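Indole-3-acetic acid-amido synthetase GH3.15 (Arabidopsis thaliana, PDB 6E1Q) catalyses the ATP-dependent conjugation of glutamine, and possibly cysteine, to the auxin precursor indole-3-butyric acid, and also accepts the herbicide 2,4-DB. Local coordinates at residues A[53-58]-A[354-359]; A[306-311]-A[557-562]. One frame throughout, in Å; residues are numbered along the deposited sequence.

The two contacts lie on different flanks of an acyl-adenylating enzyme, with centres about 36 Å apart and nearest atoms about 20 Å apart, so they do not touch. Contact 1 sets the helix 55-61, near the N-terminus, against the strand 356-361. It is peripheral: its centre lies about 27 Å from the centre of the chain, away from the ATP and ligand sites. Contact 2 is more central, its centre about 12 Å from the centre of the chain. It joins residues 306-311 to residues 557-562 of the C-terminal part. The side chain of Tyr-308 there is about 10 Å from that of Thr-302, which binds ATP, and about 14 Å from a bound (2,4-dichlorophenoxy)acetic acid.

Contact 1. Residues A[53-58]-A[354-359]; sequences VDKQNF and MGYFEF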
ATOM      1  N   VAL A  53     -36.197   0.382   0.722  1.00 62.61           N
ATOM      2  CA  VAL A  53     -35.060   0.300  -0.191  1.00 61.09           C
ATOM      3  C   VAL A  53     -34.766   1.623  -0.877  1.00 61.79           C
ATOM      4  O   VAL A  53     -33.826   1.698  -1.673  1.00 62.80           O
ATOM      5  CB  VAL A  53     -35.260  -0.810  -1.244  1.00 60.22           C
ATOM      6  CG1 VAL A  53     -35.477  -2.152  -0.567  1.00 63.16           C
ATOM      7  CG2 VAL A  53     -36.459  -0.472  -2.157  1.00 61.89           C
ATOM      8  N   ASP A  54     -35.537   2.665  -0.595  1.00 59.54           N
ATOM      9  CA  ASP A  54     -35.373   3.950  -1.254  1.00 60.23           C
ATOM     10  C   ASP A  54     -34.168   4.690  -0.686  1.00 57.58           C
ATOM     11  O   ASP A  54     -33.740   4.455   0.447  1.00 55.07           O
ATOM     12  CB  ASP A  54     -36.626   4.796  -1.071  1.00 63.63           C
ATOM     13  CG  ASP A  54     -36.821   5.215   0.371  1.00 70.99           C
ATOM     14  OD1 ASP A  54     -37.284   4.379   1.173  1.00 71.78           O
ATOM     15  OD2 ASP A  54     -36.493   6.373   0.705  1.00 77.62           O
ATOM     16  N   LYS A  55     -33.640   5.622  -1.485  1.00 61.30           N
ATOM     17  CA  LYS A  55     -32.402   6.294  -1.100  1.00 64.02           C
ATOM     18  C   LYS A  55     -32.607   7.202   0.107  1.00 59.98           C
ATOM     19  O   LYS A  55     -31.735   7.284   0.985  1.00 57.91           O
ATOM     20  CB  LYS A  55     -31.837   7.095  -2.272  1.00 65.12           C
ATOM     21  CG  LYS A  55     -30.539   7.805  -1.910  1.00 63.22           C
ATOM     22  CD  LYS A  55     -30.005   8.679  -3.028  1.00 67.42           C
ATOM     23  CE  LYS A  55     -29.604   7.859  -4.239  1.00 68.85           C
ATOM     24  NZ  LYS A  55     -28.654   8.629  -5.088  1.00 67.39           N
ATOM     25  N   GLN A  56     -33.749   7.885   0.178  1.00 58.61           N
ATOM     26  CA  GLN A  56     -33.935   8.885   1.224  1.00 71.30           C
ATOM     27  C   GLN A  56     -34.068   8.243   2.600  1.00 64.23           C
ATOM     28  O   GLN A  56     -33.533   8.762   3.587  1.00 66.38           O
ATOM     29  CB  GLN A  56     -35.144   9.765   0.907  1.00 84.13           C
ATOM     30  CG  GLN A  56     -34.932  11.235   1.266  1.00100.87           C
ATOM     31  CD  GLN A  56     -33.498  11.710   1.019  1.00107.94           C
ATOM     32  OE1 GLN A  56     -32.924  11.489  -0.052  1.00109.13           O
ATOM     33  NE2 GLN A  56     -32.911  12.353   2.024  1.00110.47           N
ATOM     34  N   ASN A  57     -34.778   7.120   2.696  1.00 58.66           N
ATOM     35  CA  ASN A  57     -34.801   6.391   3.958  1.00 58.82           C
ATOM     36  C   ASN A  57     -33.417   5.860   4.313  1.00 61.41           C
ATOM     37  O   ASN A  57     -33.050   5.804   5.493  1.00 60.93           O
ATOM     38  CB  ASN A  57     -35.816   5.253   3.889  1.00 63.19           C
ATOM     39  CG  ASN A  57     -37.227   5.724   4.179  1.00 77.29           C
ATOM     40  OD1 ASN A  57     -37.469   6.412   5.168  1.00 81.49           O
ATOM     41  ND2 ASN A  57     -38.168   5.356   3.312  1.00 79.45           N
ATOM     42  N   PHE A  58     -32.638   5.466   3.304  1.00 57.43           N
ATOM     43  CA  PHE A  58     -31.259   5.056   3.534  1.00 51.87           C
ATOM     44  C   PHE A  58     -30.470   6.179   4.194  1.00 53.72           C
ATOM     45  O   PHE A  58     -29.864   5.988   5.254  1.00 54.59           O
ATOM     46  CB  PHE A  58     -30.645   4.628   2.195  1.00 51.37           C
ATOM     47  CG  PHE A  58     -29.168   4.324   2.245  1.00 51.95           C
ATOM     48  CD1 PHE A  58     -28.716   3.054   2.556  1.00 50.79           C
ATOM     49  CD2 PHE A  58     -28.238   5.293   1.898  1.00 60.56           C
ATOM     50  CE1 PHE A  58     -27.368   2.768   2.572  1.00 52.38           C
ATOM     51  CE2 PHE A  58     -26.885   5.010   1.913  1.00 50.26           C
ATOM     52  CZ  PHE A  58     -26.451   3.742   2.227  1.00 42.29           C
ATOM     53  N   MET A 354     -18.793  -0.715  -8.412  1.00 33.30           N
ATOM     54  CA  MET A 354     -18.113  -1.507  -7.388  1.00 35.12           C
ATOM     55  C   MET A 354     -18.714  -1.332  -5.998  1.00 38.09           C
ATOM     56  O   MET A 354     -18.312  -2.041  -5.072  1.00 44.91           O
ATOM     57  CB  MET A 354     -16.625  -1.151  -7.352  1.00 31.65           C
ATOM     58  CG  MET A 354     -15.950  -1.306  -8.709  1.00 37.60           C
ATOM     59  SD  MET A 354     -16.164  -2.983  -9.380  1.00 42.07           S
ATOM     60  CE  MET A 354     -15.185  -3.903  -8.189  1.00 37.61           C
ATOM     61  N   GLY A 355     -19.667  -0.431  -5.843  1.00 37.40           N
ATOM     62  CA  GLY A 355     -20.257  -0.135  -4.553  1.00 37.70           C
ATOM     63  C   GLY A 355     -20.966   1.193  -4.629  1.00 30.86           C
ATOM     64  O   GLY A 355     -20.896   1.895  -5.632  1.00 35.69           O
ATOM     65  N   TYR A 356     -21.691   1.515  -3.563  1.00 30.06           N
ATOM     66  CA  TYR A 356     -22.328   2.822  -3.426  1.00 30.97           C
ATOM     67  C   TYR A 356     -21.425   3.700  -2.574  1.00 33.62           C
ATOM     68  O   TYR A 356     -21.114   3.348  -1.430  1.00 33.61           O
ATOM     69  CB  TYR A 356     -23.722   2.724  -2.800  1.00 38.28           C
ATOM     70  CG  TYR A 356     -24.463   4.053  -2.780  1.00 36.36           C
ATOM     71  CD1 TYR A 356     -25.033   4.569  -3.939  1.00 32.97           C
ATOM     72  CD2 TYR A 356     -24.571   4.799  -1.608  1.00 36.72           C
ATOM     73  CE1 TYR A 356     -25.701   5.779  -3.931  1.00 40.25           C
ATOM     74  CE2 TYR A 356     -25.237   6.021  -1.591  1.00 40.97           C
ATOM     75  CZ  TYR A 356     -25.806   6.502  -2.758  1.00 43.69           C
ATOM     76  OH  TYR A 356     -26.476   7.709  -2.770  1.00 42.00           O
ATOM     77  N   PHE A 357     -21.020   4.840  -3.127  1.00 30.68           N
ATOM     78  CA  PHE A 357     -19.930   5.641  -2.582  1.00 29.66           C
ATOM     79  C   PHE A 357     -20.451   7.000  -2.151  1.00 36.14           C
ATOM     80  O   PHE A 357     -20.948   7.770  -2.979  1.00 44.69           O
ATOM     81  CB  PHE A 357     -18.815   5.817  -3.613  1.00 28.21           C
ATOM     82  CG  PHE A 357     -18.217   4.526  -4.094  1.00 33.99           C
ATOM     83  CD1 PHE A 357     -17.428   3.760  -3.253  1.00 39.66           C
ATOM     84  CD2 PHE A 357     -18.423   4.089  -5.386  1.00 31.24           C
ATOM     85  CE1 PHE A 357     -16.876   2.574  -3.693  1.00 43.25           C
ATOM     86  CE2 PHE A 357     -17.866   2.926  -5.832  1.00 35.85           C
ATOM     87  CZ  PHE A 357     -17.095   2.156  -4.978  1.00 43.00           C
ATOM     88  N   GLU A 358     -20.331   7.299  -0.865  1.00 42.26           N
ATOM     89  CA  GLU A 358     -20.572   8.637  -0.348  1.00 40.50           C
ATOM     90  C   GLU A 358     -19.263   9.231   0.148  1.00 41.07           C
ATOM     91  O   GLU A 358     -18.237   8.552   0.248  1.00 37.60           O
ATOM     92  CB  GLU A 358     -21.616   8.616   0.770  1.00 38.45           C
ATOM     93  CG  GLU A 358     -22.994   8.163   0.302  1.00 34.76           C
ATOM     94  CD  GLU A 358     -23.935   7.929   1.463  1.00 45.78           C
ATOM     95  OE1 GLU A 358     -23.739   6.932   2.195  1.00 42.90           O
ATOM     96  OE2 GLU A 358     -24.866   8.743   1.648  1.00 49.19           O
ATOM     97  N   PHE A 359     -19.296  10.521   0.457  1.00 35.38           N
ATOM     98  CA  PHE A 359     -18.061  11.213   0.804  1.00 34.56           C
ATOM     99  C   PHE A 359     -18.329  12.180   1.938  1.00 35.78           C
ATOM    100  O   PHE A 359     -19.199  13.050   1.838  1.00 38.25           O
ATOM    101  CB  PHE A 359     -17.462  11.916  -0.412  1.00 31.60           C
ATOM    102  CG  PHE A 359     -16.991  10.945  -1.452  1.00 33.22           C
ATOM    103  CD1 PHE A 359     -17.872  10.457  -2.406  1.00 27.31           C
ATOM    104  CD2 PHE A 359     -15.702  10.429  -1.405  1.00 32.16           C
ATOM    105  CE1 PHE A 359     -17.460   9.508  -3.326  1.00 28.27           C
ATOM    106  CE2 PHE A 359     -15.282   9.495  -2.326  1.00 28.95           C
ATOM    107  CZ  PHE A 359     -16.169   9.037  -3.290  1.00 28.57           C
TER
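Tyr-356 receives both Lys-55 and Phe-58 where the start of helix 55-61 lies against strand 356-361, a helix-on-strand contact joining the N-terminal and central regions of this GH3 enzyme. CG of Tyr-356 stands anti to the backbone N (chi1 -174°), which carries the ring off the strand toward the helix. The Lys-55 chain crosses it at about a right angle. Its ammonium comes in near the ring plane, at the phenol edge, and NZ makes a weak hydrogen bond to Tyr-356 OH of 3.3 Å. The last methylene also lies close, with Lys-55 CE 3.5 Å from Tyr-356 OH. The stronger partner of the ammonium is Asp-29, in a salt bridge. With an alanine here, Asp-29 would probably lose this cation and the Tyr-356 hydroxyl its weak donor.

Asp-54 caps the helix. Its OD2 accepts from Asn-57 N at 2.7 Å, from above the carboxylate plane.

Phe-58 also has CG anti to its backbone N (chi1 173°). Its CB is directed toward the strand, and CE2 of the ring reaches Tyr-356 and Glu-358. The two aromatic side chains slide past each other in opposite directions. Their planes stand at 88° and their centroids are 5.8 Å apart, in an oblique pairing. The nearest carbons are Phe-58 CE2 and Tyr-356 CE2, at 4.0 Å. Leu-36 and Leu-32 of helix 24-38 touch Phe-58 and Tyr-356 respectively.

Glu-358 reaches Phe-58 with an extended chain. Its OE2 forms salt bridges with Lys-59 and Arg-403, which probably favour the charged form. Its OE1 lies at the edge of the Phe-58 ring, near the ring plane, 3.7 Å from Phe-58 CE2.

Contact 2. Residues A[306-311]-A[557-562]; sequences AQYIPL and TPRSVT
The loop between helices 537-547 and 564-571 meets the turn that leads into helix 309-316, with Arg-559 and Thr-557 set against Tyr-308 and Gln-307. Arg-559 and Tyr-308 come from opposite directions. The guanidinium and the phenol ring lie only 17° apart in plane, and Arg-559 NH2 is 3.4 Å from Tyr-308 OH. The same NH2 sits 3.6 Å from Gln-307 CG, the amide of Gln-307 being turned 87° from the guanidinium. That amide bonds to Thr-449 and Lys-452 of helix 441-452.

This is an interface between the N-terminal domain, of the ANL clan, and the C-terminal domain of this GH3 enzyme. Asp-464 of strand 461-470 forms a salt bridge with Arg-559 NH1 and a hydrogen bond with Thr-557 OG1. Thr-304 takes Arg-559 NE. The guanidinium is thereby gripped from both domains.

The arginine chain turns about its CB-CG bond (chi2 -44°) and then runs on extended to NE, which brings the guanidinium to Tyr-308. A water bridges the backbone and the phenol: it lies 2.7 Å from Tyr-308 OH and accepts from Thr-557 N at 2.9 Å.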
ATOM      1  N   ALA A 306       5.007   7.670  -1.147  1.00 28.41           N
ATOM      2  CA  ALA A 306       5.626   8.666  -2.024  1.00 32.64           C
ATOM      3  C   ALA A 306       7.063   8.962  -1.628  1.00 36.40           C
ATOM      4  O   ALA A 306       7.850   9.408  -2.473  1.00 36.74           O
ATOM      5  CB  ALA A 306       4.812   9.968  -2.025  1.00 34.11           C
ATOM      6  N   GLN A 307       7.424   8.708  -0.366  1.00 32.91           N
ATOM      7  CA  GLN A 307       8.769   8.993   0.115  1.00 26.91           C
ATOM      8  C   GLN A 307       9.831   8.172  -0.609  1.00 34.24           C
ATOM      9  O   GLN A 307      10.977   8.616  -0.722  1.00 29.34           O
ATOM     10  CB  GLN A 307       8.857   8.716   1.616  1.00 32.28           C
ATOM     11  CG  GLN A 307       8.022   9.671   2.480  1.00 40.97           C
ATOM     12  CD  GLN A 307       8.541  11.114   2.456  1.00 50.16           C
ATOM     13  OE1 GLN A 307       9.758  11.363   2.484  1.00 46.68           O
ATOM     14  NE2 GLN A 307       7.614  12.068   2.418  1.00 40.99           N
ATOM     15  N   TYR A 308       9.483   6.974  -1.077  1.00 27.14           N
ATOM     16  CA  TYR A 308      10.440   6.056  -1.675  1.00 29.77           C
ATOM     17  C   TYR A 308      10.590   6.251  -3.174  1.00 31.09           C
ATOM     18  O   TYR A 308      11.394   5.551  -3.800  1.00 36.12           O
ATOM     19  CB  TYR A 308      10.026   4.614  -1.382  1.00 23.14           C
ATOM     20  CG  TYR A 308       9.845   4.372   0.106  1.00 31.15           C
ATOM     21  CD1 TYR A 308      10.940   4.143   0.932  1.00 23.08           C
ATOM     22  CD2 TYR A 308       8.569   4.419   0.694  1.00 35.33           C
ATOM     23  CE1 TYR A 308      10.768   3.952   2.314  1.00 32.75           C
ATOM     24  CE2 TYR A 308       8.380   4.217   2.068  1.00 27.16           C
ATOM     25  CZ  TYR A 308       9.477   3.991   2.872  1.00 32.48           C
ATOM     26  OH  TYR A 308       9.288   3.803   4.228  1.00 28.71           O
ATOM     27  N   ILE A 309       9.842   7.178  -3.757  1.00 26.78           N
ATOM     28  CA  ILE A 309       9.886   7.345  -5.207  1.00 32.86           C
ATOM     29  C   ILE A 309      11.300   7.676  -5.705  1.00 35.85           C
ATOM     30  O   ILE A 309      11.754   7.003  -6.642  1.00 34.63           O
ATOM     31  CB  ILE A 309       8.834   8.388  -5.650  1.00 31.40           C
ATOM     32  CG1 ILE A 309       7.425   7.819  -5.520  1.00 31.10           C
ATOM     33  CG2 ILE A 309       9.081   8.836  -7.084  1.00 31.53           C
ATOM     34  CD1 ILE A 309       6.352   8.898  -5.743  1.00 35.50           C
ATOM     35  N   PRO A 310      12.015   8.644  -5.134  1.00 39.28           N
ATOM     36  CA  PRO A 310      13.364   8.923  -5.668  1.00 41.21           C
ATOM     37  C   PRO A 310      14.281   7.716  -5.641  1.00 38.87           C
ATOM     38  O   PRO A 310      15.015   7.476  -6.606  1.00 33.96           O
ATOM     39  CB  PRO A 310      13.873  10.057  -4.759  1.00 37.89           C
ATOM     40  CG  PRO A 310      12.633  10.760  -4.313  1.00 33.79           C
ATOM     41  CD  PRO A 310      11.609   9.654  -4.134  1.00 40.15           C
ATOM     42  N   LEU A 311      14.249   6.932  -4.567  1.00 35.71           N
ATOM     43  CA  LEU A 311      15.131   5.776  -4.496  1.00 33.71           C
ATOM     44  C   LEU A 311      14.687   4.676  -5.458  1.00 31.06           C
ATOM     45  O   LEU A 311      15.524   4.049  -6.124  1.00 28.73           O
ATOM     46  CB  LEU A 311      15.187   5.253  -3.065  1.00 33.50           C
ATOM     47  CG  LEU A 311      16.132   4.066  -2.893  1.00 36.66           C
ATOM     48  CD1 LEU A 311      17.563   4.426  -3.284  1.00 35.68           C
ATOM     49  CD2 LEU A 311      16.054   3.554  -1.461  1.00 39.35           C
ATOM     50  N   THR A 557       6.983   1.062   7.077  1.00 24.49           N
ATOM     51  CA  THR A 557       7.646   1.789   8.149  1.00 26.48           C
ATOM     52  C   THR A 557       6.652   2.713   8.845  1.00 27.52           C
ATOM     53  O   THR A 557       6.095   3.609   8.196  1.00 31.40           O
ATOM     54  CB  THR A 557       8.827   2.592   7.611  1.00 28.38           C
ATOM     55  OG1 THR A 557       9.750   1.696   6.970  1.00 29.59           O
ATOM     56  CG2 THR A 557       9.532   3.301   8.760  1.00 23.90           C
ATOM     57  N   PRO A 558       6.355   2.504  10.124  1.00 30.49           N
ATOM     58  CA  PRO A 558       5.464   3.442  10.823  1.00 30.92           C
ATOM     59  C   PRO A 558       6.150   4.791  10.934  1.00 31.70           C
ATOM     60  O   PRO A 558       7.357   4.870  11.169  1.00 32.88           O
ATOM     61  CB  PRO A 558       5.272   2.795  12.199  1.00 29.09           C
ATOM     62  CG  PRO A 558       6.566   2.055  12.415  1.00 33.12           C
ATOM     63  CD  PRO A 558       7.006   1.558  11.051  1.00 31.67           C
ATOM     64  N   ARG A 559       5.385   5.856  10.747  1.00 32.10           N
ATOM     65  CA  ARG A 559       5.987   7.186  10.758  1.00 33.63           C
ATOM     66  C   ARG A 559       6.156   7.765  12.160  1.00 37.16           C
ATOM     67  O   ARG A 559       6.791   8.811  12.311  1.00 34.36           O
ATOM     68  CB  ARG A 559       5.168   8.133   9.893  1.00 30.77           C
ATOM     69  CG  ARG A 559       5.149   7.732   8.441  1.00 28.63           C
ATOM     70  CD  ARG A 559       6.533   7.334   7.954  1.00 26.40           C
ATOM     71  NE  ARG A 559       6.569   7.194   6.499  1.00 29.79           N
ATOM     72  CZ  ARG A 559       7.638   6.811   5.803  1.00 34.45           C
ATOM     73  NH1 ARG A 559       8.780   6.511   6.418  1.00 28.20           N
ATOM     74  NH2 ARG A 559       7.567   6.739   4.482  1.00 31.48           N
ATOM     75  N   SER A 560       5.590   7.139  13.184  1.00 30.35           N
ATOM     76  CA  SER A 560       6.028   7.416  14.543  1.00 37.87           C
ATOM     77  C   SER A 560       5.952   6.127  15.345  1.00 37.76           C
ATOM     78  O   SER A 560       5.186   5.219  15.017  1.00 39.31           O
ATOM     79  CB  SER A 560       5.201   8.527  15.202  1.00 39.81           C
ATOM     80  OG  SER A 560       3.921   8.055  15.528  1.00 36.43           O
ATOM     81  N   VAL A 561       6.755   6.061  16.404  1.00 34.93           N
ATOM     82  CA  VAL A 561       6.902   4.858  17.210  1.00 39.89           C
ATOM     83  C   VAL A 561       6.665   5.215  18.672  1.00 48.73           C
ATOM     84  O   VAL A 561       7.189   6.225  19.159  1.00 43.10           O
ATOM     85  CB  VAL A 561       8.293   4.227  17.023  1.00 43.18           C
ATOM     86  CG1 VAL A 561       8.444   3.056  17.934  1.00 54.01           C
ATOM     87  CG2 VAL A 561       8.486   3.781  15.581  1.00 47.60           C
ATOM     88  N   THR A 562       5.862   4.398  19.363  1.00 46.09           N
ATOM     89  CA  THR A 562       5.687   4.498  20.808  1.00 51.54           C
ATOM     90  C   THR A 562       6.169   3.279  21.567  1.00 52.72           C
ATOM     91  O   THR A 562       6.469   3.405  22.760  1.00 51.57           O
ATOM     92  CB  THR A 562       4.212   4.712  21.186  1.00 58.54           C
ATOM     93  OG1 THR A 562       3.380   3.817  20.430  1.00 65.90           O
ATOM     94  CG2 THR A 562       3.792   6.159  20.924  1.00 59.29           C
TER
HETATM   95  O   HOH W   1       7.192   2.045   4.316  1.00 36.35           O